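Local coordinates for NEQ263 (Nanoarchaeum equitans Kin4-M, PDB 5BN3), which forms with NeqA the core complex of an unusual archaeal ATP synthase and probably binds ATP, at residues I158-G163 / I200-V205; L222-D227 / T275-L280. All blocks are in the same frame, centred on the assembly; numbering follows the deposited sequence.

Contact 1. Residues I158-G163 / I200-V205; sequences IFAAIG and IYTPRV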
loop_
_atom_site.group_PDB
_atom_site.type_symbol
_atom_site.label_atom_id
_atom_site.label_comp_id
_atom_site.label_asym_id
_atom_site.label_seq_id
_atom_site.Cartn_x
_atom_site.Cartn_y
_atom_site.Cartn_z
ATOM N N ILE B 158 -28.278 28.557 -7.886
ATOM C CA ILE B 158 -27.053 28.603 -8.677
ATOM C C ILE B 158 -26.489 27.194 -8.822
ATOM O O ILE B 158 -26.226 26.511 -7.830
ATOM C CB ILE B 158 -26.008 29.553 -8.065
ATOM C CG1 ILE B 158 -26.577 30.973 -7.998
ATOM C CG2 ILE B 158 -24.725 29.539 -8.883
ATOM C CD1 ILE B 158 -25.630 31.992 -7.407
ATOM N N PHE B 159 -26.322 26.763 -10.068
ATOM C CA PHE B 159 -25.847 25.419 -10.370
ATOM C C PHE B 159 -24.459 25.474 -10.992
ATOM O O PHE B 159 -24.270 26.070 -12.053
ATOM C CB PHE B 159 -26.830 24.722 -11.314
ATOM C CG PHE B 159 -26.371 23.372 -11.790
ATOM C CD1 PHE B 159 -25.908 22.420 -10.894
ATOM C CD2 PHE B 159 -26.430 23.046 -13.136
ATOM C CE1 PHE B 159 -25.496 21.175 -11.337
ATOM C CE2 PHE B 159 -26.023 21.804 -13.585
ATOM C CZ PHE B 159 -25.554 20.866 -12.681
ATOM N N ALA B 160 -23.488 24.864 -10.319
ATOM C CA ALA B 160 -22.137 24.766 -10.855
ATOM C C ALA B 160 -21.864 23.349 -11.339
ATOM O O ALA B 160 -21.766 22.420 -10.534
ATOM C CB ALA B 160 -21.119 25.168 -9.812
ATOM N N ALA B 161 -21.744 23.190 -12.652
ATOM C CA ALA B 161 -21.430 21.893 -13.243
ATOM C C ALA B 161 -19.939 21.804 -13.541
ATOM O O ALA B 161 -19.436 22.478 -14.441
ATOM C CB ALA B 161 -22.237 21.681 -14.506
ATOM N N ILE B 162 -19.236 20.964 -12.787
ATOM C CA ILE B 162 -17.784 20.872 -12.894
ATOM C C ILE B 162 -17.347 19.595 -13.611
ATOM O O ILE B 162 -17.227 18.535 -12.992
ATOM C CB ILE B 162 -17.122 20.923 -11.497
ATOM C CG1 ILE B 162 -17.720 22.059 -10.659
ATOM C CG2 ILE B 162 -15.614 21.079 -11.621
ATOM C CD1 ILE B 162 -17.292 22.039 -9.200
ATOM N N GLY B 163 -17.115 19.702 -14.917
ATOM C CA GLY B 163 -16.582 18.599 -15.701
ATOM C C GLY B 163 -17.463 17.370 -15.854
ATOM O O GLY B 163 -16.961 16.291 -16.162
ATOM N N ILE B 200 -11.683 24.590 -12.130
ATOM C CA ILE B 200 -11.531 25.058 -10.751
ATOM C C ILE B 200 -12.094 26.462 -10.539
ATOM O O ILE B 200 -12.361 26.860 -9.405
ATOM C CB ILE B 200 -10.069 24.983 -10.241
ATOM C CG1 ILE B 200 -9.176 25.972 -10.989
ATOM C CG2 ILE B 200 -9.533 23.557 -10.341
ATOM C CD1 ILE B 200 -7.939 26.367 -10.202
ATOM N N TYR B 201 -12.276 27.208 -11.625
ATOM C CA TYR B 201 -12.899 28.529 -11.548
ATOM C C TYR B 201 -14.424 28.448 -11.500
ATOM O O TYR B 201 -15.083 29.370 -11.024
ATOM C CB TYR B 201 -12.452 29.414 -12.720
ATOM C CG TYR B 201 -11.127 30.108 -12.499
ATOM C CD1 TYR B 201 -10.309 29.765 -11.432
ATOM C CD2 TYR B 201 -10.705 31.123 -13.346
ATOM C CE1 TYR B 201 -9.101 30.403 -11.225
ATOM C CE2 TYR B 201 -9.501 31.769 -13.144
ATOM C CZ TYR B 201 -8.705 31.406 -12.082
ATOM O OH TYR B 201 -7.503 32.045 -11.877
ATOM N N THR B 202 -14.977 27.340 -11.987
ATOM C CA THR B 202 -16.433 27.160 -12.025
ATOM C C THR B 202 -17.120 27.379 -10.669
ATOM O O THR B 202 -18.046 28.185 -10.579
ATOM C CB THR B 202 -16.833 25.786 -12.621
ATOM O OG1 THR B 202 -16.289 25.662 -13.939
ATOM C CG2 THR B 202 -18.340 25.647 -12.682
ATOM N N PRO B 203 -16.669 26.681 -9.607
ATOM C CA PRO B 203 -17.360 26.934 -8.340
ATOM C C PRO B 203 -17.038 28.313 -7.774
ATOM O O PRO B 203 -17.827 28.837 -6.996
ATOM C CB PRO B 203 -16.807 25.844 -7.417
ATOM C CG PRO B 203 -15.453 25.545 -7.969
ATOM C CD PRO B 203 -15.608 25.663 -9.457
ATOM N N ARG B 204 -15.898 28.884 -8.154
ATOM C CA ARG B 204 -15.496 30.192 -7.641
ATOM C C ARG B 204 -16.334 31.339 -8.206
ATOM O O ARG B 204 -16.718 32.251 -7.471
ATOM C CB ARG B 204 -14.001 30.433 -7.893
ATOM C CG ARG B 204 -13.086 29.647 -6.956
ATOM C CD ARG B 204 -11.617 29.836 -7.301
ATOM N NE ARG B 204 -10.740 29.340 -6.240
ATOM C CZ ARG B 204 -10.303 28.088 -6.150
ATOM N NH1 ARG B 204 -10.654 27.193 -7.063
ATOM N NH2 ARG B 204 -9.514 27.731 -5.147
ATOM N N VAL B 205 -16.619 31.300 -9.505
ATOM C CA VAL B 205 -17.462 32.333 -10.101
ATOM C C VAL B 205 -18.909 32.178 -9.631
ATOM O O VAL B 205 -19.610 33.166 -9.424
ATOM C CB VAL B 205 -17.377 32.364 -11.660
ATOM C CG1 VAL B 205 -15.930 32.405 -12.117
ATOM C CG2 VAL B 205 -18.072 31.166 -12.276
#

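Contact 2. Residues L222-D227 / T275-L280; sequences LVLMLD and TLIPML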
loop_
_atom_site.group_PDB
_atom_site.type_symbol
_atom_site.label_atom_id
_atom_site.label_comp_id
_atom_site.label_asym_id
_atom_site.label_seq_id
_atom_site.Cartn_x
_atom_site.Cartn_y
_atom_site.Cartn_z
ATOM N N LEU B 222 -29.651 29.153 -2.979
ATOM C CA LEU B 222 -29.303 27.735 -2.964
ATOM C C LEU B 222 -28.238 27.448 -4.016
ATOM O O LEU B 222 -28.436 27.718 -5.204
ATOM C CB LEU B 222 -30.536 26.868 -3.232
ATOM C CG LEU B 222 -30.241 25.373 -3.377
ATOM C CD1 LEU B 222 -29.724 24.824 -2.064
ATOM C CD2 LEU B 222 -31.472 24.600 -3.837
ATOM N N VAL B 223 -27.105 26.905 -3.584
ATOM C CA VAL B 223 -26.043 26.548 -4.516
ATOM C C VAL B 223 -25.864 25.035 -4.594
ATOM O O VAL B 223 -25.637 24.373 -3.578
ATOM C CB VAL B 223 -24.701 27.209 -4.144
ATOM C CG1 VAL B 223 -23.644 26.877 -5.187
ATOM C CG2 VAL B 223 -24.864 28.709 -4.036
ATOM N N LEU B 224 -25.984 24.496 -5.805
ATOM C CA LEU B 224 -25.725 23.084 -6.059
ATOM C C LEU B 224 -24.453 22.960 -6.895
ATOM O O LEU B 224 -24.297 23.664 -7.896
ATOM C CB LEU B 224 -26.897 22.457 -6.821
ATOM C CG LEU B 224 -28.308 22.649 -6.258
ATOM C CD1 LEU B 224 -29.349 22.100 -7.221
ATOM C CD2 LEU B 224 -28.436 21.974 -4.910
ATOM N N MET B 225 -23.540 22.082 -6.490
ATOM C CA MET B 225 -22.356 21.825 -7.310
ATOM C C MET B 225 -21.980 20.346 -7.403
ATOM O O MET B 225 -22.100 19.589 -6.438
ATOM C CB MET B 225 -21.158 22.700 -6.900
ATOM C CG MET B 225 -20.694 22.561 -5.463
ATOM S SD MET B 225 -19.223 23.570 -5.139
ATOM C CE MET B 225 -19.888 25.220 -5.361
ATOM N N LEU B 226 -21.521 19.964 -8.591
ATOM C CA LEU B 226 -21.280 18.578 -8.967
ATOM C C LEU B 226 -20.315 18.638 -10.141
ATOM O O LEU B 226 -20.526 19.443 -11.050
ATOM C CB LEU B 226 -22.605 17.960 -9.421
ATOM C CG LEU B 226 -22.657 16.601 -10.119
ATOM C CD1 LEU B 226 -22.363 15.483 -9.142
ATOM C CD2 LEU B 226 -24.018 16.392 -10.769
ATOM N N ASP B 227 -19.266 17.812 -10.161
ATOM C CA ASP B 227 -18.965 16.793 -9.160
ATOM C C ASP B 227 -17.652 17.198 -8.500
ATOM O O ASP B 227 -16.691 17.532 -9.194
ATOM C CB ASP B 227 -18.796 15.445 -9.883
ATOM C CG ASP B 227 -18.598 14.265 -8.938
ATOM O OD1 ASP B 227 -17.895 14.393 -7.913
ATOM O OD2 ASP B 227 -19.137 13.178 -9.241
ATOM N N THR B 275 -27.205 28.499 1.079
ATOM C CA THR B 275 -27.300 27.075 1.381
ATOM C C THR B 275 -26.551 26.311 0.292
ATOM O O THR B 275 -26.837 26.463 -0.899
ATOM C CB THR B 275 -28.765 26.602 1.468
ATOM O OG1 THR B 275 -29.449 27.360 2.473
ATOM C CG2 THR B 275 -28.829 25.127 1.829
ATOM N N LEU B 276 -25.583 25.498 0.701
ATOM C CA LEU B 276 -24.663 24.878 -0.245
ATOM C C LEU B 276 -24.742 23.358 -0.207
ATOM O O LEU B 276 -24.613 22.747 0.851
ATOM C CB LEU B 276 -23.232 25.345 0.045
ATOM C CG LEU B 276 -22.099 24.767 -0.800
ATOM C CD1 LEU B 276 -22.346 25.052 -2.262
ATOM C CD2 LEU B 276 -20.765 25.351 -0.369
ATOM N N ILE B 277 -24.958 22.754 -1.371
ATOM C CA ILE B 277 -24.997 21.299 -1.478
ATOM C C ILE B 277 -23.988 20.803 -2.515
ATOM O O ILE B 277 -24.286 20.748 -3.710
ATOM C CB ILE B 277 -26.413 20.794 -1.830
ATOM C CG1 ILE B 277 -27.427 21.288 -0.790
ATOM C CG2 ILE B 277 -26.441 19.277 -1.904
ATOM C CD1 ILE B 277 -28.858 20.867 -1.069
ATOM N N PRO B 278 -22.774 20.460 -2.057
ATOM C CA PRO B 278 -21.761 19.880 -2.943
ATOM C C PRO B 278 -22.068 18.407 -3.156
ATOM O O PRO B 278 -22.428 17.719 -2.203
ATOM C CB PRO B 278 -20.459 20.017 -2.138
ATOM C CG PRO B 278 -20.791 20.901 -0.957
ATOM C CD PRO B 278 -22.248 20.691 -0.703
ATOM N N MET B 279 -21.940 17.928 -4.384
ATOM C CA MET B 279 -22.194 16.524 -4.672
ATOM C C MET B 279 -20.917 15.874 -5.171
ATOM O O MET B 279 -20.170 16.475 -5.948
ATOM C CB MET B 279 -23.291 16.386 -5.726
ATOM C CG MET B 279 -24.663 16.852 -5.273
ATOM S SD MET B 279 -25.821 16.871 -6.650
ATOM C CE MET B 279 -25.455 18.470 -7.363
ATOM N N LEU B 280 -20.661 14.651 -4.721
ATOM C CA LEU B 280 -19.491 13.917 -5.194
ATOM C C LEU B 280 -19.732 12.421 -5.341
ATOM O O LEU B 280 -20.567 11.835 -4.645
ATOM C CB LEU B 280 -18.269 14.187 -4.305
ATOM C CG LEU B 280 -18.311 13.848 -2.813
ATOM C CD1 LEU B 280 -17.892 12.411 -2.555
ATOM C CD2 LEU B 280 -17.415 14.799 -2.034
#

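Contact 1. Residues I158-G163 / I200-V205
Thr202 points its methyl group from helix 196-215 into strand 156-162, where CG2 lies 4.0 Å from Ala160 CB and 3.8 Å from Ala161 O. The same methyl passes alongside Ile162, whose side chain runs the opposite way, with Thr202 CG2 4.2 Å from Ile162 CG1. Beyond it Ile162 crosses Pro203 at about a right angle, its CD1 ending 4.0 Å from Pro203 CD and almost as close to CG. No hydrogen bond links the two segments. The axes of 158-162 and 200-205 approach to 7.9 Å and run antiparallel at 174°, a closeness consistent with the small Ala160 at the interface.

Thr202 is turned by its first torsion: with OG1 beside the backbone N (chi1 -58°), CG2 falls anti to that N and faces the strand, while OG1 bonds to Glu198 O, one turn earlier, and to Ser190 OG. The hydroxyl is thus satisfied by these two partners, leaving the methyl to make the contact. Pro203 has no N-H to give, and the helix kinks here, the N of Arg204 also lacking a bond to the preceding turn. Ile200 O instead accepts Arg204 NH1 at 2.9 Å, in the guanidinium plane but 41° above the carbonyl plane. The regular pattern resumes with Val205 N to Tyr201 O. Arg204 is further held by a salt bridge to Asp258 and a hydrogen bond to Tyr231 OH.

In the nucleotide-binding domain, helix 196-215 is the connection of a beta-alpha-beta crossover from strand 185-190 to strand 220-226, passing over strand 156-162, which lies between them in the sheet. Helix 228-241 flanks it, with Tyr231 touching both Ile200 and Pro203.

Contact 2. Residues L222-D227 / T275-L280
Met279 folds its end over Leu226: with the chain bent at its last torsion (chi3 -84°), CE comes to 3.6 Å from Leu226 CB, while Leu226 CD1 packs against Met279 CB. On the same face of the sheet Leu224 and Ile277 lie side by side and point the same way, Leu224 CD2 resting 3.9 Å from Ile277 CB. Met140 and Ala144 of helix 140-151 and Phe172 of helix 166-178 cover this layer around Met279. The other face carries Val223 CG1, 3.7 Å from Leu276 CD1. Met225 reaches the same methyl: its CG sits between the backbone N and the carbonyl carbon (chi1 58°), and the bent chain sets CE 4.0 Å from Leu276 CD1.

The backbones form a parallel pair at the heart of a P-loop NTPase sheet. Strand 273-281 is inserted between strand 131-134, which leads into the segment equivalent to the P-loop, and strand 220-226, which probably corresponds to the Walker B strand; this order matches the RecA-like fold of ATP synthase subunits. Val223 and Met225 each give N-H and take one through O, from Val223 N to Thr275 O (2.7 Å) as far as Met279 N to Met225 O.

At the C-terminal edge a cis peptide precedes Asp227, the N-cap of helix 228-241. Its OD1 approaches Leu280 CA at 3.2 Å and accepts a hydrogen bond from Thr229 N, whereas OD2 pairs with Thr281 OG1. Arg396 of a neighbouring V-type ATP synthase alpha chain packs against Asp227.

From the N terminus, strand 156-162 comes first; the chain then passes helix 166-178 and strand 185-190 before helix 196-215 turns back to close contact 1. Helix 196-215 leads directly into strand 220-226, which opens contact 2; helices 228-241 and 255-263 follow before strand 273-281 closes it. The two loops are therefore in series, neither nested nor crossed. They meet within the sheet, because strands 156-162 and 220-226 are neighbours, with probable hydrogen bonds from Ile158 N to Leu222 O and from Ile162 N to Leu226 O. Contact 1 lays a helix against the sheet, and contact 2 joins strand 220-226 to its neighbour 273-281, which continues to strand 131-134.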